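Local structure of CRISPR-associated endoribonuclease Cas6 1 (Methanocaldococcus jannaschii DSM 2661, 5YI6) at residues A[25-30]-A[104-109]; A[133-138]-A[202-207]; A[161-166]-A[179-184]. The protein probably cleaves long CRISPR transcripts within their repeat sequences, as an RNA-binding endoribonuclease of the Cas6 family, to yield CRISPR RNAs for antiviral defence. One frame throughout, in Å; residues are numbered along the deposited sequence.

From the N terminus, the chain runs through helix 23-35 and returns some 74 residues later along strand 103-106, where contact 1 closes the first loop inside the N-terminal Cas6 region. Contact 2 opens only after that, at 133-138, and closes at 202-207, so the two stand in series, their nearest atoms about 9 Å apart. Contact 3 is nested within the loop of contact 2, pairing helix 158-174 with the start of strand 182-195. Contacts 2 and 3 share a sheet, through neighbouring strands 201-213 and 182-195, and touch where Ile-134 and Leu-136 pack on Leu-162. Contacts 1 and 3 lie on opposite sides of the chain's centre.

Contact 1: residues A[25-30]-A[104-109]; sequences YYLASA and LRVGNV
The Tyr-26 ring carries CD2 of Tyr-25 over the centre of one face, 3.8 Å above its plane, while Gly-107 CA approaches the same ring obliquely from the facing segment. In turn, CE1 of Tyr-26 lies in plane at the edge of the Tyr-25 ring, which also makes a cation-pi contact with Arg-195. The guanidinium of Arg-105 meets Gly-107 O at its edge and in its plane: NH1 donates to that oxygen at 2.7 Å, tying the strand's Arg-105 to the turn that follows. Across the contact, the Tyr-26 CB atom rests 3.7 Å from Gly-107 N. With CG anti to the carbonyl carbon (chi1 -56°), the phenol then leads away from the strand. The setting is a helix packed on the edge strand of the N-terminal antiparallel sheet of this Cas6 protein; the axes of segments 25-30 and 104-106 run roughly antiparallel, at 148°, and strand 103-106 turns into 109-118 through a type II' beta turn, Val-106 to Val-109. Deeper in, Val-106 CG1 lies 3.6 Å from Leu-27 N, and its CG2 meets Leu-27 CD1. One turn along the helix, the Ala-30 methyl sits 3.3 Å from Arg-105 O and also touches Leu-104 CD1. A water links the backbones, donating to Tyr-26 O at 3.0 Å and accepting from Gly-107 N at 2.9 Å.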
loop_
_atom_site.group_PDB
_atom_site.type_symbol
_atom_site.label_atom_id
_atom_site.label_comp_id
_atom_site.label_asym_id
_atom_site.label_seq_id
_atom_site.Cartn_x
_atom_site.Cartn_y
_atom_site.Cartn_z
ATOM N N TYR A 25 -8.920 -6.864 1.843
ATOM C CA TYR A 25 -8.935 -7.303 3.244
ATOM C C TYR A 25 -8.224 -8.650 3.426
ATOM O O TYR A 25 -7.430 -8.846 4.382
ATOM C CB TYR A 25 -10.386 -7.368 3.696
ATOM C CG TYR A 25 -10.610 -7.912 5.082
ATOM C CD1 TYR A 25 -10.355 -7.129 6.191
ATOM C CD2 TYR A 25 -11.109 -9.198 5.273
ATOM C CE1 TYR A 25 -10.577 -7.611 7.467
ATOM C CE2 TYR A 25 -11.345 -9.687 6.548
ATOM C CZ TYR A 25 -11.066 -8.884 7.642
ATOM O OH TYR A 25 -11.294 -9.332 8.929
ATOM N N TYR A 26 -8.476 -9.588 2.500
ATOM C CA TYR A 26 -7.839 -10.909 2.556
ATOM C C TYR A 26 -6.375 -10.854 2.173
ATOM O O TYR A 26 -5.557 -11.618 2.715
ATOM C CB TYR A 26 -8.593 -11.883 1.641
ATOM C CG TYR A 26 -10.033 -11.901 2.055
ATOM C CD1 TYR A 26 -10.435 -12.650 3.147
ATOM C CD2 TYR A 26 -10.988 -11.138 1.382
ATOM C CE1 TYR A 26 -11.756 -12.654 3.562
ATOM C CE2 TYR A 26 -12.326 -11.140 1.794
ATOM C CZ TYR A 26 -12.691 -11.904 2.881
ATOM O OH TYR A 26 -13.996 -11.915 3.304
ATOM N N LEU A 27 -6.029 -9.962 1.242
ATOM C CA LEU A 27 -4.633 -9.750 0.894
ATOM C C LEU A 27 -3.856 -9.241 2.104
ATOM O O LEU A 27 -2.781 -9.751 2.434
ATOM C CB LEU A 27 -4.562 -8.738 -0.269
ATOM C CG LEU A 27 -3.171 -8.191 -0.603
ATOM C CD1 LEU A 27 -2.212 -9.330 -1.120
ATOM C CD2 LEU A 27 -3.283 -7.076 -1.665
ATOM N N ALA A 28 -4.418 -8.245 2.795
ATOM C CA ALA A 28 -3.757 -7.667 3.964
ATOM C C ALA A 28 -3.542 -8.723 5.019
ATOM O O ALA A 28 -2.469 -8.791 5.624
ATOM C CB ALA A 28 -4.614 -6.521 4.564
ATOM N N SER A 29 -4.572 -9.551 5.269
ATOM C CA SER A 29 -4.416 -10.663 6.208
ATOM C C SER A 29 -3.304 -11.622 5.762
ATOM O O SER A 29 -2.502 -12.087 6.578
ATOM C CB SER A 29 -5.755 -11.413 6.337
ATOM O OG SER A 29 -5.611 -12.563 7.138
ATOM N N ALA A 30 -3.246 -11.942 4.470
ATOM C CA ALA A 30 -2.217 -12.873 3.992
ATOM C C ALA A 30 -0.816 -12.305 4.190
ATOM O O ALA A 30 0.108 -13.020 4.601
ATOM C CB ALA A 30 -2.449 -13.193 2.510
ATOM N N LEU A 104 1.368 -17.843 -2.140
ATOM C CA LEU A 104 0.605 -16.806 -1.441
ATOM C C LEU A 104 -0.867 -17.058 -1.693
ATOM O O LEU A 104 -1.302 -17.065 -2.843
ATOM C CB LEU A 104 0.992 -15.396 -1.937
ATOM C CG LEU A 104 0.175 -14.240 -1.331
ATOM C CD1 LEU A 104 0.582 -14.037 0.119
ATOM C CD2 LEU A 104 0.414 -12.964 -2.129
ATOM N N ARG A 105 -1.639 -17.292 -0.640
ATOM C CA ARG A 105 -3.067 -17.497 -0.791
ATOM C C ARG A 105 -3.791 -16.214 -0.391
ATOM O O ARG A 105 -3.552 -15.677 0.699
ATOM C CB ARG A 105 -3.553 -18.669 0.063
ATOM C CG ARG A 105 -5.027 -18.985 -0.147
ATOM C CD ARG A 105 -5.513 -20.055 0.824
ATOM N NE ARG A 105 -5.236 -19.665 2.214
ATOM C CZ ARG A 105 -6.016 -18.903 2.995
ATOM N NH1 ARG A 105 -7.172 -18.404 2.559
ATOM N NH2 ARG A 105 -5.626 -18.631 4.238
ATOM N N VAL A 106 -4.642 -15.710 -1.276
ATOM C CA VAL A 106 -5.472 -14.535 -0.995
ATOM C C VAL A 106 -6.925 -14.975 -1.078
ATOM O O VAL A 106 -7.453 -15.199 -2.177
ATOM C CB VAL A 106 -5.191 -13.381 -1.967
ATOM C CG1 VAL A 106 -6.114 -12.148 -1.639
ATOM C CG2 VAL A 106 -3.729 -12.995 -1.886
ATOM N N GLY A 107 -7.584 -15.072 0.073
ATOM C CA GLY A 107 -8.938 -15.599 0.082
ATOM C C GLY A 107 -8.927 -17.027 -0.430
ATOM O O GLY A 107 -8.249 -17.902 0.110
ATOM N N ASN A 108 -9.651 -17.276 -1.519
ATOM C CA ASN A 108 -9.713 -18.603 -2.116
ATOM C C ASN A 108 -8.773 -18.764 -3.306
ATOM O O ASN A 108 -8.842 -19.782 -4.003
ATOM C CB ASN A 108 -11.150 -18.922 -2.550
ATOM C CG ASN A 108 -12.095 -19.051 -1.377
ATOM O OD1 ASN A 108 -11.734 -19.600 -0.333
ATOM N ND2 ASN A 108 -13.300 -18.517 -1.525
ATOM N N VAL A 109 -7.939 -17.770 -3.600
ATOM C CA VAL A 109 -7.064 -17.829 -4.770
ATOM C C VAL A 109 -5.659 -18.158 -4.311
ATOM O O VAL A 109 -5.104 -17.460 -3.460
ATOM C CB VAL A 109 -7.068 -16.503 -5.556
ATOM C CG1 VAL A 109 -6.058 -16.596 -6.706
ATOM C CG2 VAL A 109 -8.509 -16.129 -6.023
HETATM O O HOH W 1 -6.429 -14.436 2.661
#

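Contact 2: residues A[133-138]-A[202-207]; sequences PIYLKT and CRCSEM
Tyr-135 meets two cysteines obliquely: ring atom CE1 is 3.5 Å from Cys-202 CB, and Tyr-135 CB is 3.7 Å from Cys-204 SG. Both sulfurs stand oblique to the ring, Cys-202 SG 4.4 Å from its centroid and 45° off the normal, Cys-204 SG farther out; these are sulfur-aromatic contacts. The Cys-202 sulfur reaches the ring because chi1 (63°) sets it between the backbone N and the carbonyl carbon. Packing is also close beside the backbone, where Pro-133 CB meets Cys-204 CB at 3.7 Å. Here Ile-134 and Ser-205 exchange two hydrogen bonds, Ile-134 N to Ser-205 O at 2.9 Å and Ser-205 N to Ile-134 O at 2.8 Å. Beyond them, Ile-134 CD1 reaches the Met-207 sulfur, the two side chains crossing at about a right angle. The looser side is bridged by water: one molecule, beside the Ile-134/Ser-205 pair, lies 2.8 Å from Ile-134 O and is hydrogen-bonded to Ser-205 OG; another, farther along, accepts from Leu-136 N and lies 2.7 Å from Arg-203 O. The Arg-203 side chain starts away from the facing segment and is exposed; its backbone N is hydrogen-bonded to Asp-150. The two reciprocal bonds make Ile-134 and Ser-205 a single antiparallel bridge of the hydrogen-bonded type, by which the chain entering hairpin 137-150 is laid beside strand 201-213 of the C-terminal Cas6 sheet.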
loop_
_atom_site.group_PDB
_atom_site.type_symbol
_atom_site.label_atom_id
_atom_site.label_comp_id
_atom_site.label_asym_id
_atom_site.label_seq_id
_atom_site.Cartn_x
_atom_site.Cartn_y
_atom_site.Cartn_z
ATOM N N PRO A 133 -5.770 2.546 -2.137
ATOM C CA PRO A 133 -6.370 3.852 -1.807
ATOM C C PRO A 133 -5.843 4.391 -0.475
ATOM O O PRO A 133 -5.368 3.648 0.388
ATOM C CB PRO A 133 -7.876 3.560 -1.744
ATOM C CG PRO A 133 -7.989 2.098 -1.378
ATOM C CD PRO A 133 -6.766 1.447 -2.119
ATOM N N ILE A 134 -5.980 5.724 -0.310
ATOM C CA ILE A 134 -5.440 6.457 0.841
ATOM C C ILE A 134 -6.488 6.512 1.931
ATOM O O ILE A 134 -7.652 6.852 1.679
ATOM C CB ILE A 134 -4.977 7.864 0.426
ATOM C CG1 ILE A 134 -3.696 7.734 -0.409
ATOM C CG2 ILE A 134 -4.764 8.823 1.667
ATOM C CD1 ILE A 134 -3.364 8.982 -1.225
ATOM N N TYR A 135 -6.067 6.159 3.135
ATOM C CA TYR A 135 -6.896 6.197 4.322
ATOM C C TYR A 135 -6.408 7.335 5.200
ATOM O O TYR A 135 -5.205 7.461 5.447
ATOM C CB TYR A 135 -6.803 4.861 5.057
ATOM C CG TYR A 135 -7.558 4.793 6.360
ATOM C CD1 TYR A 135 -8.934 4.930 6.398
ATOM C CD2 TYR A 135 -6.898 4.530 7.551
ATOM C CE1 TYR A 135 -9.651 4.835 7.631
ATOM C CE2 TYR A 135 -7.596 4.441 8.762
ATOM C CZ TYR A 135 -8.970 4.580 8.784
ATOM O OH TYR A 135 -9.665 4.479 9.963
ATOM N N LEU A 136 -7.342 8.161 5.681
ATOM C CA LEU A 136 -6.941 9.291 6.507
ATOM C C LEU A 136 -8.108 9.589 7.440
ATOM O O LEU A 136 -9.215 9.781 6.955
ATOM C CB LEU A 136 -6.617 10.492 5.629
ATOM C CG LEU A 136 -5.861 11.619 6.315
ATOM C CD1 LEU A 136 -4.430 11.209 6.720
ATOM C CD2 LEU A 136 -5.888 12.845 5.392
ATOM N N LYS A 137 -7.883 9.557 8.741
ATOM C CA LYS A 137 -9.028 9.652 9.645
ATOM C C LYS A 137 -8.769 10.704 10.714
ATOM O O LYS A 137 -7.631 11.100 10.975
ATOM C CB LYS A 137 -9.330 8.283 10.280
ATOM C CG LYS A 137 -8.169 7.829 11.156
ATOM C CD LYS A 137 -8.458 6.602 11.962
ATOM C CE LYS A 137 -7.286 6.332 12.880
ATOM N NZ LYS A 137 -6.883 7.595 13.555
ATOM N N THR A 138 -9.858 11.148 11.345
ATOM C CA THR A 138 -9.744 12.040 12.495
ATOM C C THR A 138 -10.885 11.699 13.442
ATOM O O THR A 138 -11.914 11.182 13.018
ATOM C CB THR A 138 -9.736 13.531 12.058
ATOM O OG1 THR A 138 -9.475 14.379 13.182
ATOM C CG2 THR A 138 -11.039 13.948 11.418
ATOM N N CYS A 202 -14.298 1.447 6.138
ATOM C CA CYS A 202 -13.926 2.845 6.069
ATOM C C CYS A 202 -14.086 3.340 4.643
ATOM O O CYS A 202 -14.244 2.558 3.707
ATOM C CB CYS A 202 -12.493 3.044 6.577
ATOM S SG CYS A 202 -11.245 2.173 5.573
ATOM N N ARG A 203 -14.060 4.657 4.484
ATOM C CA ARG A 203 -14.037 5.286 3.169
ATOM C C ARG A 203 -12.613 5.771 2.910
ATOM O O ARG A 203 -12.056 6.507 3.731
ATOM C CB ARG A 203 -15.033 6.442 3.103
ATOM C CG ARG A 203 -16.452 5.981 3.309
ATOM C CD ARG A 203 -17.449 7.141 3.427
ATOM N NE ARG A 203 -17.647 7.833 2.154
ATOM C CZ ARG A 203 -18.340 7.326 1.131
ATOM N NH1 ARG A 203 -18.484 8.019 0.008
ATOM N NH2 ARG A 203 -18.874 6.111 1.223
ATOM N N CYS A 204 -12.024 5.332 1.790
ATOM C CA CYS A 204 -10.659 5.642 1.392
ATOM C C CYS A 204 -10.714 6.349 0.043
ATOM O O CYS A 204 -11.752 6.362 -0.625
ATOM C CB CYS A 204 -9.818 4.346 1.292
ATOM S SG CYS A 204 -9.580 3.601 2.901
ATOM N N SER A 205 -9.609 6.952 -0.370
ATOM C CA SER A 205 -9.602 7.727 -1.607
ATOM C C SER A 205 -8.763 7.033 -2.669
ATOM O O SER A 205 -7.565 6.853 -2.476
ATOM C CB SER A 205 -9.057 9.143 -1.399
ATOM O OG SER A 205 -9.808 9.853 -0.418
ATOM N N GLU A 206 -9.389 6.651 -3.784
ATOM C CA GLU A 206 -8.643 6.368 -5.011
ATOM C C GLU A 206 -8.395 7.703 -5.698
ATOM O O GLU A 206 -9.346 8.450 -5.956
ATOM C CB GLU A 206 -9.457 5.423 -5.899
ATOM C CG GLU A 206 -8.877 5.141 -7.254
ATOM C CD GLU A 206 -9.745 4.138 -8.020
ATOM O OE1 GLU A 206 -10.477 4.560 -8.943
ATOM O OE2 GLU A 206 -9.739 2.941 -7.645
ATOM N N MET A 207 -7.140 8.057 -5.952
ATOM C CA MET A 207 -6.968 9.418 -6.452
ATOM C C MET A 207 -5.729 9.567 -7.314
ATOM O O MET A 207 -4.789 8.760 -7.276
ATOM C CB MET A 207 -6.946 10.442 -5.307
ATOM C CG MET A 207 -5.902 10.196 -4.283
ATOM S SD MET A 207 -6.192 11.248 -2.811
ATOM C CE MET A 207 -5.711 12.801 -3.434
HETATM O O HOH W 2 -8.612 9.509 1.967
HETATM O O HOH W 3 -9.974 8.131 4.357
#

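Contact 3: residues A[161-166]-A[179-184]; sequences NLKNNL and DMNFEF
Lys-163 threads its chain past Phe-182 to put its ammonium among three weakly bonded oxygens. NZ lies 3.0 Å from Glu-183 OE1 and 3.1 Å from Glu-183 OE2, a salt bridge to both arms of the carboxylate, with Asn-181 OD1 longer at 3.3 Å. A water 2.7 Å from Lys-163 NZ accepts from it and donates to Asn-181 OD1. On the way, Lys-163 CG lies obliquely to the Phe-182 ring, equally near CE2 and CZ, and sits near the plane of Phe-184, at its edge; the bend at chi3 (51°) then turns the chain towards the polar cluster. The leucines either side of Lys-163 in sequence complete this layer: Leu-162 CD2 is 3.6 Å from Phe-184 CZ, and Leu-166 CD2 is 3.7 Å from Phe-182 CE2, both oblique to the rings. In the second shell, Asn-181 ND2 donates to Glu-183 OE2 at 2.9 Å, 158° at the hydrogen, meeting the oxygen from above the carboxylate plane. Tyr-159 OH hydrogen-bonds to the other oxygen, OE1, and Lys-167 NZ to Asn-181 OD1, so each of the three oxygens round the ammonium has another partner. Beyond these, Phe-184 stacks with Tyr-159, while Phe-182 and Leu-166 run on to helix 215-224; helix 158-174 thus lies on outermost strand 182-195, which is paired with strand 201-213 in the C-terminal antiparallel sheet.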
loop_
_atom_site.group_PDB
_atom_site.type_symbol
_atom_site.label_atom_id
_atom_site.label_comp_id
_atom_site.label_asym_id
_atom_site.label_seq_id
_atom_site.Cartn_x
_atom_site.Cartn_y
_atom_site.Cartn_z
ATOM N N ASN A 161 -3.968 17.495 6.796
ATOM C CA ASN A 161 -3.816 16.249 7.537
ATOM C C ASN A 161 -2.985 15.231 6.759
ATOM O O ASN A 161 -2.185 14.503 7.355
ATOM C CB ASN A 161 -5.172 15.678 7.917
ATOM C CG ASN A 161 -5.717 16.342 9.175
ATOM O OD1 ASN A 161 -5.506 17.539 9.377
ATOM N ND2 ASN A 161 -6.393 15.587 10.015
ATOM N N LEU A 162 -3.140 15.189 5.430
ATOM C CA LEU A 162 -2.289 14.311 4.608
ATOM C C LEU A 162 -0.818 14.741 4.700
ATOM O O LEU A 162 0.090 13.902 4.867
ATOM C CB LEU A 162 -2.776 14.326 3.148
ATOM C CG LEU A 162 -2.100 13.235 2.273
ATOM C CD1 LEU A 162 -2.613 11.847 2.740
ATOM C CD2 LEU A 162 -2.385 13.439 0.794
ATOM N N LYS A 163 -0.561 16.056 4.590
ATOM C CA LYS A 163 0.818 16.542 4.705
ATOM C C LYS A 163 1.409 16.243 6.086
ATOM O O LYS A 163 2.548 15.785 6.203
ATOM C CB LYS A 163 0.869 18.044 4.420
ATOM C CG LYS A 163 0.598 18.384 2.926
ATOM C CD LYS A 163 0.526 19.883 2.703
ATOM C CE LYS A 163 1.727 20.579 3.300
ATOM N NZ LYS A 163 1.705 22.009 2.918
ATOM N N ASN A 164 0.660 16.539 7.140
ATOM C CA ASN A 164 1.194 16.380 8.484
ATOM C C ASN A 164 1.378 14.919 8.832
ATOM O O ASN A 164 2.329 14.567 9.539
ATOM C CB ASN A 164 0.297 17.069 9.497
ATOM C CG ASN A 164 0.406 18.575 9.400
ATOM O OD1 ASN A 164 1.477 19.086 9.056
ATOM N ND2 ASN A 164 -0.672 19.291 9.717
ATOM N N ASN A 165 0.506 14.052 8.331
ATOM C CA ASN A 165 0.754 12.636 8.508
ATOM C C ASN A 165 2.107 12.256 7.909
ATOM O O ASN A 165 2.902 11.552 8.549
ATOM C CB ASN A 165 -0.363 11.817 7.849
ATOM C CG ASN A 165 0.016 10.353 7.729
ATOM O OD1 ASN A 165 0.684 9.944 6.768
ATOM N ND2 ASN A 165 -0.365 9.575 8.721
ATOM N N LEU A 166 2.390 12.726 6.675
ATOM C CA LEU A 166 3.649 12.326 6.043
ATOM C C LEU A 166 4.847 12.862 6.815
ATOM O O LEU A 166 5.836 12.154 7.008
ATOM C CB LEU A 166 3.722 12.806 4.585
ATOM C CG LEU A 166 4.819 12.094 3.756
ATOM C CD1 LEU A 166 4.495 10.606 3.670
ATOM C CD2 LEU A 166 4.988 12.704 2.368
ATOM N N ASP A 179 12.465 18.880 8.024
ATOM C CA ASP A 179 12.587 20.272 7.613
ATOM C C ASP A 179 12.166 20.469 6.167
ATOM O O ASP A 179 12.739 21.303 5.466
ATOM C CB ASP A 179 14.034 20.741 7.779
ATOM C CG ASP A 179 14.365 21.125 9.197
ATOM O OD1 ASP A 179 13.468 21.640 9.899
ATOM O OD2 ASP A 179 15.533 20.925 9.600
ATOM N N MET A 180 11.245 19.659 5.677
ATOM C CA MET A 180 10.870 19.684 4.274
ATOM C C MET A 180 9.378 19.917 4.150
ATOM O O MET A 180 8.614 19.826 5.113
ATOM C CB MET A 180 11.272 18.382 3.573
ATOM C CG MET A 180 12.749 18.257 3.411
ATOM S SD MET A 180 13.264 16.745 2.596
ATOM C CE MET A 180 12.833 15.538 3.888
ATOM N N ASN A 181 8.964 20.215 2.926
ATOM C CA ASN A 181 7.571 20.477 2.666
ATOM C C ASN A 181 7.244 19.989 1.261
ATOM O O ASN A 181 8.133 19.775 0.433
ATOM C CB ASN A 181 7.250 21.966 2.838
ATOM C CG ASN A 181 5.778 22.251 2.688
ATOM O OD1 ASN A 181 4.957 21.694 3.409
ATOM N ND2 ASN A 181 5.431 23.164 1.779
ATOM N N PHE A 182 5.965 19.744 1.031
ATOM C CA PHE A 182 5.494 19.501 -0.320
ATOM C C PHE A 182 4.077 20.035 -0.416
ATOM O O PHE A 182 3.450 20.384 0.593
ATOM C CB PHE A 182 5.579 18.006 -0.689
ATOM C CG PHE A 182 4.455 17.166 -0.120
ATOM C CD1 PHE A 182 3.426 16.717 -0.941
ATOM C CD2 PHE A 182 4.445 16.785 1.226
ATOM C CE1 PHE A 182 2.402 15.930 -0.431
ATOM C CE2 PHE A 182 3.430 15.979 1.731
ATOM C CZ PHE A 182 2.401 15.565 0.911
ATOM N N GLU A 183 3.578 20.123 -1.655
ATOM C CA GLU A 183 2.207 20.528 -1.936
ATOM C C GLU A 183 1.664 19.614 -3.026
ATOM O O GLU A 183 2.414 18.877 -3.673
ATOM C CB GLU A 183 2.125 21.999 -2.380
ATOM C CG GLU A 183 2.879 22.973 -1.465
ATOM C CD GLU A 183 2.187 23.217 -0.126
ATOM O OE1 GLU A 183 1.022 22.790 0.066
ATOM O OE2 GLU A 183 2.804 23.896 0.728
ATOM N N PHE A 184 0.349 19.662 -3.214
ATOM C CA PHE A 184 -0.241 18.811 -4.223
ATOM C C PHE A 184 -1.547 19.391 -4.723
ATOM O O PHE A 184 -2.162 20.256 -4.096
ATOM C CB PHE A 184 -0.430 17.370 -3.708
ATOM C CG PHE A 184 -1.411 17.211 -2.583
ATOM C CD1 PHE A 184 -2.714 16.794 -2.819
ATOM C CD2 PHE A 184 -0.994 17.379 -1.257
ATOM C CE1 PHE A 184 -3.609 16.600 -1.737
ATOM C CE2 PHE A 184 -1.863 17.177 -0.191
ATOM C CZ PHE A 184 -3.180 16.783 -0.419
HETATM O O HOH W 4 2.923 23.758 4.592
#